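Local coordinates for erythromycin dehydratase (Saccharopolyspora erythraea, PDB 3EL6), which probably removes water from a beta-hydroxyacyl intermediate, leaving an unsaturated chain, as the dehydratase domain of the erythromycin polyketide synthase, at residues Thr265-Val270 / Leu281-Pro286; Thr258-Gly263 / Gly288-Thr293. All blocks are in the same frame, centred on the assembly; numbering follows the deposited sequence.

Contact 1: residues Thr265-Val270 / Leu281-Pro286; sequences TSVRVV and LRVTDP. With SO4 (sulfate ion), chain B.
The guanidinium of Arg268 has the carbonyl O of Pro286 over one face, 3.1 Å above the plane and nearer its margin than its centre. A sulfate ion lies at its edge, in the plane. Arg268 NH1 donates to sulfate O2 at 2.9 Å, and NH2 to sulfate O1 at 3.1 Å. Both bonds are nearly straight, at 171-172°. Extended from CG to NE, the Arg268 chain passes Pro286, with CD 3.9 Å from the proline CA. Arg268 also makes a cation-pi contact with Trp169. In the antiparallel hairpin, Arg268 with Thr284 and Val270 with Arg282 are hydrogen-bonded pairs sharing one face; Val269 with Val283 is the non-hydrogen-bonded pair between them. Val269 and Val283, with Val267 and Leu281 beside them, carry the apolar contacts of the other face. CG1 of Val283 meets CB of Val267 at 3.6 Å, and CD2 of Leu281 meets CG1 of Val269 at 3.8 Å. Helix 227-235 covers this face: Val233 meets Val269, Leu281 and Val283, and Leu229 meets Val267. The hairpin thus turns valines and a leucine to the helix and a mixed face with two arginines the other way. The sulfate, probably from the crystallisation liquor, would offset the arginine charge.

Contact 2: residues Thr258-Gly263 / Gly288-Thr293; sequences TLHASG and GHLVAT
Thr258 and Thr293 both place OG1 between the backbone N and the carbonyl carbon (chi1 73° and 62°), which turns the two hydroxyls to each other across the strands. OG1 of Thr258 donates to OG1 of Thr293. The separation of 2.5 Å is very short, and its exact value is doubtful. For His260, CG lies anti to its own carbonyl carbon (chi1 -52°), and the ring folds back toward Thr258. Its NE2 makes a weak hydrogen bond to Thr258 OG1. The same ring crosses the Leu290 side chain, with His260 CD2 3.4 Å from Leu290 CD2. The threonine pair is also joined through the backbone: Thr258 N gives to Thr293 O at 2.8 Å, and Thr293 N gives back to Thr258 O at 3.0 Å. Next along, Leu259 and Ala292 form a non-hydrogen-bonded pair.

Strand pairing then gives way to a shared acceptor. Val291 O takes a bond from His260 N at 2.7 Å, with the donor above the carbonyl plane, and a weak one from Ala261 N at 3.4 Å. Beside them, the methyl of Ala261 packs on both Val291 methyls. Toward strand 278-284 the strand of Val291 is irregular: Val291 and Ala292 both face Val283, a classic beta bulge.

In the sheet, strand 290-299 runs between strands 251-259 and 278-284, antiparallel to both. Leu259 reaches the loop residues Ala224 and Phe225, which precede helix 227-235. His260 touches Ala161, and Leu290 and Thr293 rest on Arg282.

In the fold
Contacts 1 and 2 lie on four consecutive strands of the sheet in the second half of the double hotdog fold, with centres about 8 Å apart. The pairing of 278-284 with 290-299 separates them. The hairpin of contact 1 is nested inside the chain loop that contact 2 closes. Val283 joins the two: its O is 2.7 Å from Val291 N and its N is 2.8 Å from Ala292 O, both probable hydrogen bonds, so the bulge of contact 2 is built on a strand of contact 1. The turn between these strands is tied by Asp285 OD1, which accepts from His289 N. The sulfate is bound at Arg268, away from contact 2.

Contact 1: residues Thr265-Val270 / Leu281-Pro286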
ATOM      1  N   THR A 265      27.190   7.408 -14.154  1.00 30.23           N
ATOM      2  CA  THR A 265      27.953   8.195 -13.148  1.00 27.56           C
ATOM      3  C   THR A 265      28.749   9.338 -13.804  1.00 25.39           C
ATOM      4  O   THR A 265      29.426  10.084 -13.118  1.00 21.98           O
ATOM      5  CB  THR A 265      28.968   7.343 -12.390  1.00 28.35           C
ATOM      6  OG1 THR A 265      29.846   6.696 -13.315  1.00 28.88           O
ATOM      7  CG2 THR A 265      28.251   6.275 -11.498  1.00 31.02           C
ATOM      8  N   SER A 266      28.663   9.460 -15.128  1.00 23.23           N
ATOM      9  CA  SER A 266      29.431  10.454 -15.864  1.00 22.70           C
ATOM     10  C   SER A 266      28.591  10.879 -17.065  1.00 22.43           C
ATOM     11  O   SER A 266      28.247  10.003 -17.884  1.00 22.70           O
ATOM     12  CB  SER A 266      30.732   9.834 -16.346  1.00 21.70           C
ATOM     13  OG  SER A 266      31.494  10.807 -17.046  1.00 25.73           O
ATOM     14  N   VAL A 267      28.229  12.165 -17.136  1.00 20.98           N
ATOM     15  CA  VAL A 267      27.307  12.624 -18.175  1.00 22.38           C
ATOM     16  C   VAL A 267      27.757  13.992 -18.691  1.00 21.95           C
ATOM     17  O   VAL A 267      28.625  14.636 -18.097  1.00 21.87           O
ATOM     18  CB  VAL A 267      25.850  12.737 -17.615  1.00 21.75           C
ATOM     19  CG1 VAL A 267      25.336  11.295 -17.235  1.00 20.16           C
ATOM     20  CG2 VAL A 267      25.785  13.762 -16.444  1.00 18.41           C
ATOM     21  N   ARG A 268      27.183  14.420 -19.821  1.00 20.76           N
ATOM     22  CA  ARG A 268      27.322  15.783 -20.292  1.00 20.18           C
ATOM     23  C   ARG A 268      25.936  16.430 -20.238  1.00 20.49           C
ATOM     24  O   ARG A 268      24.936  15.768 -20.493  1.00 21.56           O
ATOM     25  CB  ARG A 268      27.814  15.766 -21.747  1.00 20.14           C
ATOM     26  CG  ARG A 268      29.228  15.114 -21.916  1.00 22.98           C
ATOM     27  CD  ARG A 268      29.644  14.849 -23.400  1.00 29.45           C
ATOM     28  NE  ARG A 268      31.091  14.599 -23.398  1.00 31.66           N
ATOM     29  CZ  ARG A 268      31.860  14.419 -24.479  1.00 37.81           C
ATOM     30  NH1 ARG A 268      31.345  14.432 -25.702  1.00 35.16           N
ATOM     31  NH2 ARG A 268      33.164  14.230 -24.316  1.00 36.22           N
ATOM     32  N   VAL A 269      25.877  17.688 -19.922  1.00 20.87           N
ATOM     33  CA  VAL A 269      24.597  18.367 -19.708  1.00 21.12           C
ATOM     34  C   VAL A 269      24.565  19.614 -20.596  1.00 22.46           C
ATOM     35  O   VAL A 269      25.532  20.392 -20.645  1.00 21.77           O
ATOM     36  CB  VAL A 269      24.499  18.815 -18.287  1.00 21.15           C
ATOM     37  CG1 VAL A 269      23.144  19.521 -18.017  1.00 22.91           C
ATOM     38  CG2 VAL A 269      24.703  17.601 -17.357  1.00 21.60           C
ATOM     39  N   VAL A 270      23.461  19.800 -21.308  1.00 21.48           N
ATOM     40  CA  VAL A 270      23.206  21.091 -21.951  1.00 21.80           C
ATOM     41  C   VAL A 270      21.982  21.704 -21.268  1.00 23.37           C
ATOM     42  O   VAL A 270      20.893  21.051 -21.227  1.00 22.96           O
ATOM     43  CB  VAL A 270      22.887  20.892 -23.436  1.00 22.76           C
ATOM     44  CG1 VAL A 270      22.603  22.260 -24.053  1.00 24.77           C
ATOM     45  CG2 VAL A 270      24.057  20.117 -24.165  1.00 24.97           C
ATOM     46  N   LEU A 281      16.820  20.723 -19.560  1.00 24.04           N
ATOM     47  CA  LEU A 281      18.092  20.030 -19.461  1.00 24.21           C
ATOM     48  C   LEU A 281      18.139  18.883 -20.419  1.00 23.18           C
ATOM     49  O   LEU A 281      17.181  18.113 -20.567  1.00 24.33           O
ATOM     50  CB  LEU A 281      18.291  19.506 -18.020  1.00 23.33           C
ATOM     51  CG  LEU A 281      18.459  20.520 -16.908  1.00 24.61           C
ATOM     52  CD1 LEU A 281      18.346  19.913 -15.501  1.00 23.08           C
ATOM     53  CD2 LEU A 281      19.879  21.177 -17.038  1.00 26.57           C
ATOM     54  N   ARG A 282      19.283  18.679 -21.054  1.00 21.78           N
ATOM     55  CA  ARG A 282      19.434  17.537 -21.889  1.00 22.43           C
ATOM     56  C   ARG A 282      20.703  16.835 -21.461  1.00 23.64           C
ATOM     57  O   ARG A 282      21.749  17.479 -21.430  1.00 25.06           O
ATOM     58  CB  ARG A 282      19.593  17.993 -23.353  1.00 23.40           C
ATOM     59  CG  ARG A 282      19.696  16.837 -24.312  1.00 25.50           C
ATOM     60  CD  ARG A 282      19.235  17.247 -25.720  1.00 33.39           C
ATOM     61  NE  ARG A 282      19.074  16.082 -26.613  1.00 37.23           N
ATOM     62  CZ  ARG A 282      17.922  15.469 -26.869  1.00 42.42           C
ATOM     63  NH1 ARG A 282      16.782  15.894 -26.308  1.00 42.63           N
ATOM     64  NH2 ARG A 282      17.913  14.404 -27.685  1.00 46.25           N
ATOM     65  N   VAL A 283      20.626  15.563 -21.117  1.00 21.98           N
ATOM     66  CA  VAL A 283      21.711  14.896 -20.448  1.00 22.12           C
ATOM     67  C   VAL A 283      22.124  13.716 -21.311  1.00 22.13           C
ATOM     68  O   VAL A 283      21.278  12.835 -21.643  1.00 21.70           O
ATOM     69  CB  VAL A 283      21.281  14.329 -19.033  1.00 21.16           C
ATOM     70  CG1 VAL A 283      22.476  13.572 -18.405  1.00 21.15           C
ATOM     71  CG2 VAL A 283      20.758  15.468 -18.136  1.00 21.32           C
ATOM     72  N   THR A 284      23.396  13.679 -21.707  1.00 20.20           N
ATOM     73  CA  THR A 284      23.916  12.542 -22.496  1.00 22.09           C
ATOM     74  C   THR A 284      25.094  11.844 -21.845  1.00 22.80           C
ATOM     75  O   THR A 284      25.691  12.413 -20.922  1.00 23.71           O
ATOM     76  CB  THR A 284      24.419  13.008 -23.893  1.00 23.14           C
ATOM     77  OG1 THR A 284      25.279  14.140 -23.711  1.00 24.40           O
ATOM     78  CG2 THR A 284      23.238  13.522 -24.726  1.00 22.35           C
ATOM     79  N   ASP A 285      25.460  10.652 -22.317  1.00 23.14           N
ATOM     80  CA  ASP A 285      26.737  10.067 -21.870  1.00 23.80           C
ATOM     81  C   ASP A 285      27.908  10.634 -22.683  1.00 25.16           C
ATOM     82  O   ASP A 285      27.698  11.432 -23.608  1.00 22.81           O
ATOM     83  CB  ASP A 285      26.711   8.543 -21.837  1.00 25.16           C
ATOM     84  CG  ASP A 285      26.553   7.908 -23.230  1.00 27.69           C
ATOM     85  OD1 ASP A 285      26.881   8.555 -24.241  1.00 28.37           O
ATOM     86  OD2 ASP A 285      26.142   6.744 -23.263  1.00 32.93           O
ATOM     87  N   PRO A 286      29.153  10.297 -22.302  1.00 25.91           N
ATOM     88  CA  PRO A 286      30.233  11.020 -23.013  1.00 27.44           C
ATOM     89  C   PRO A 286      30.374  10.630 -24.493  1.00 29.80           C
ATOM     90  O   PRO A 286      31.093  11.316 -25.250  1.00 29.62           O
ATOM     91  CB  PRO A 286      31.486  10.632 -22.230  1.00 28.80           C
ATOM     92  CG  PRO A 286      30.939  10.461 -20.779  1.00 27.35           C
ATOM     93  CD  PRO A 286      29.623   9.679 -21.039  1.00 26.18           C
TER
HETATM   94  S   SO4 B 289      34.369  13.708 -27.979  1.00 76.10           S
HETATM   95  O1  SO4 B 289      35.032  14.135 -26.744  1.00 74.08           O
HETATM   96  O2  SO4 B 289      33.028  14.300 -28.094  1.00 74.05           O
HETATM   97  O3  SO4 B 289      35.187  14.116 -29.129  1.00 76.23           O
HETATM   98  O4  SO4 B 289      34.262  12.244 -27.979  1.00 75.70           O

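Contact 2: residues Thr258-Gly263 / Gly288-Thr293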
ATOM      1  N   THR A 258      12.486  12.599 -18.207  1.00 20.48           N
ATOM      2  CA  THR A 258      12.516  11.303 -18.881  1.00 21.33           C
ATOM      3  C   THR A 258      13.896  10.655 -18.740  1.00 23.57           C
ATOM      4  O   THR A 258      14.928  11.348 -18.822  1.00 23.70           O
ATOM      5  CB  THR A 258      12.193  11.433 -20.423  1.00 24.08           C
ATOM      6  OG1 THR A 258      13.332  12.040 -21.078  1.00 27.24           O
ATOM      7  CG2 THR A 258      10.931  12.312 -20.641  1.00 20.54           C
ATOM      8  N   LEU A 259      13.930   9.331 -18.613  1.00 24.11           N
ATOM      9  CA  LEU A 259      15.126   8.594 -18.386  1.00 27.08           C
ATOM     10  C   LEU A 259      15.272   7.596 -19.491  1.00 28.75           C
ATOM     11  O   LEU A 259      14.353   6.825 -19.782  1.00 30.50           O
ATOM     12  CB  LEU A 259      15.071   7.974 -16.947  1.00 27.46           C
ATOM     13  CG  LEU A 259      16.220   7.331 -16.179  1.00 31.77           C
ATOM     14  CD1 LEU A 259      17.368   8.347 -16.008  1.00 30.38           C
ATOM     15  CD2 LEU A 259      15.604   6.971 -14.818  1.00 25.76           C
ATOM     16  N   HIS A 260      16.420   7.605 -20.158  1.00 28.11           N
ATOM     17  CA  HIS A 260      16.667   6.659 -21.208  1.00 29.30           C
ATOM     18  C   HIS A 260      17.773   5.655 -20.901  1.00 31.47           C
ATOM     19  O   HIS A 260      17.939   4.708 -21.604  1.00 32.18           O
ATOM     20  CB  HIS A 260      16.922   7.419 -22.514  1.00 27.36           C
ATOM     21  CG  HIS A 260      15.849   8.418 -22.812  1.00 27.64           C
ATOM     22  ND1 HIS A 260      14.635   8.050 -23.346  1.00 25.61           N
ATOM     23  CD2 HIS A 260      15.762   9.747 -22.565  1.00 24.29           C
ATOM     24  CE1 HIS A 260      13.866   9.122 -23.458  1.00 24.91           C
ATOM     25  NE2 HIS A 260      14.535  10.169 -23.009  1.00 26.16           N
ATOM     26  N   ALA A 261      18.557   5.902 -19.845  1.00 33.10           N
ATOM     27  CA  ALA A 261      19.609   5.020 -19.474  1.00 35.28           C
ATOM     28  C   ALA A 261      19.672   5.059 -17.942  1.00 36.72           C
ATOM     29  O   ALA A 261      19.553   6.134 -17.362  1.00 37.40           O
ATOM     30  CB  ALA A 261      20.934   5.530 -20.067  1.00 34.13           C
ATOM     31  N   SER A 262      19.892   3.927 -17.295  1.00 38.82           N
ATOM     32  CA  SER A 262      20.124   3.997 -15.834  1.00 40.09           C
ATOM     33  C   SER A 262      21.608   3.737 -15.502  1.00 40.28           C
ATOM     34  O   SER A 262      22.378   3.291 -16.355  1.00 42.32           O
ATOM     35  CB  SER A 262      19.160   3.069 -15.038  1.00 40.58           C
ATOM     36  OG  SER A 262      17.846   3.632 -14.868  1.00 35.45           O
ATOM     37  N   GLY A 263      22.012   4.031 -14.266  1.00 41.72           N
ATOM     38  CA  GLY A 263      23.378   3.660 -13.812  1.00 40.33           C
ATOM     39  C   GLY A 263      24.503   4.578 -14.287  1.00 39.25           C
ATOM     40  O   GLY A 263      25.695   4.208 -14.254  1.00 38.75           O
ATOM     41  N   GLY A 288      27.670  10.613 -26.369  1.00 30.06           N
ATOM     42  CA  GLY A 288      26.558  11.347 -26.991  1.00 29.48           C
ATOM     43  C   GLY A 288      25.202  10.631 -26.912  1.00 27.70           C
ATOM     44  O   GLY A 288      24.204  11.171 -27.387  1.00 29.29           O
ATOM     45  N   HIS A 289      25.126   9.439 -26.328  1.00 27.28           N
ATOM     46  CA  HIS A 289      23.808   8.777 -26.221  1.00 27.13           C
ATOM     47  C   HIS A 289      22.941   9.498 -25.192  1.00 27.01           C
ATOM     48  O   HIS A 289      23.445   9.882 -24.144  1.00 25.52           O
ATOM     49  CB  HIS A 289      23.948   7.346 -25.752  1.00 28.04           C
ATOM     50  CG  HIS A 289      24.792   6.515 -26.650  1.00 33.55           C
ATOM     51  ND1 HIS A 289      25.999   5.974 -26.249  1.00 40.64           N
ATOM     52  CD2 HIS A 289      24.633   6.167 -27.950  1.00 37.37           C
ATOM     53  CE1 HIS A 289      26.529   5.301 -27.258  1.00 39.82           C
ATOM     54  NE2 HIS A 289      25.726   5.416 -28.304  1.00 40.29           N
ATOM     55  N   LEU A 290      21.636   9.628 -25.459  1.00 25.22           N
ATOM     56  CA  LEU A 290      20.764  10.389 -24.570  1.00 24.78           C
ATOM     57  C   LEU A 290      20.558   9.557 -23.305  1.00 23.37           C
ATOM     58  O   LEU A 290      20.327   8.326 -23.356  1.00 22.25           O
ATOM     59  CB  LEU A 290      19.392  10.622 -25.230  1.00 24.95           C
ATOM     60  CG  LEU A 290      18.461  11.585 -24.505  1.00 25.98           C
ATOM     61  CD1 LEU A 290      19.038  13.002 -24.390  1.00 27.42           C
ATOM     62  CD2 LEU A 290      17.043  11.614 -25.129  1.00 28.51           C
ATOM     63  N   VAL A 291      20.619  10.243 -22.165  1.00 23.36           N
ATOM     64  CA  VAL A 291      20.478   9.573 -20.871  1.00 21.97           C
ATOM     65  C   VAL A 291      19.210  10.089 -20.191  1.00 21.04           C
ATOM     66  O   VAL A 291      18.454   9.292 -19.614  1.00 22.12           O
ATOM     67  CB  VAL A 291      21.733   9.802 -19.955  1.00 22.79           C
ATOM     68  CG1 VAL A 291      21.455   9.326 -18.504  1.00 22.70           C
ATOM     69  CG2 VAL A 291      22.948   9.022 -20.548  1.00 22.84           C
ATOM     70  N   ALA A 292      18.974  11.395 -20.244  1.00 19.92           N
ATOM     71  CA  ALA A 292      17.779  11.954 -19.610  1.00 20.78           C
ATOM     72  C   ALA A 292      17.435  13.326 -20.183  1.00 21.87           C
ATOM     73  O   ALA A 292      18.315  14.035 -20.678  1.00 21.62           O
ATOM     74  CB  ALA A 292      18.006  12.037 -18.083  1.00 21.08           C
ATOM     75  N   THR A 293      16.159  13.717 -20.105  1.00 22.08           N
ATOM     76  CA  THR A 293      15.729  15.088 -20.387  1.00 22.35           C
ATOM     77  C   THR A 293      14.822  15.607 -19.311  1.00 22.27           C
ATOM     78  O   THR A 293      14.185  14.804 -18.579  1.00 23.25           O
ATOM     79  CB  THR A 293      14.981  15.198 -21.734  1.00 24.51           C
ATOM     80  OG1 THR A 293      13.776  14.407 -21.700  1.00 24.80           O
ATOM     81  CG2 THR A 293      15.846  14.682 -22.882  1.00 24.54           C
TER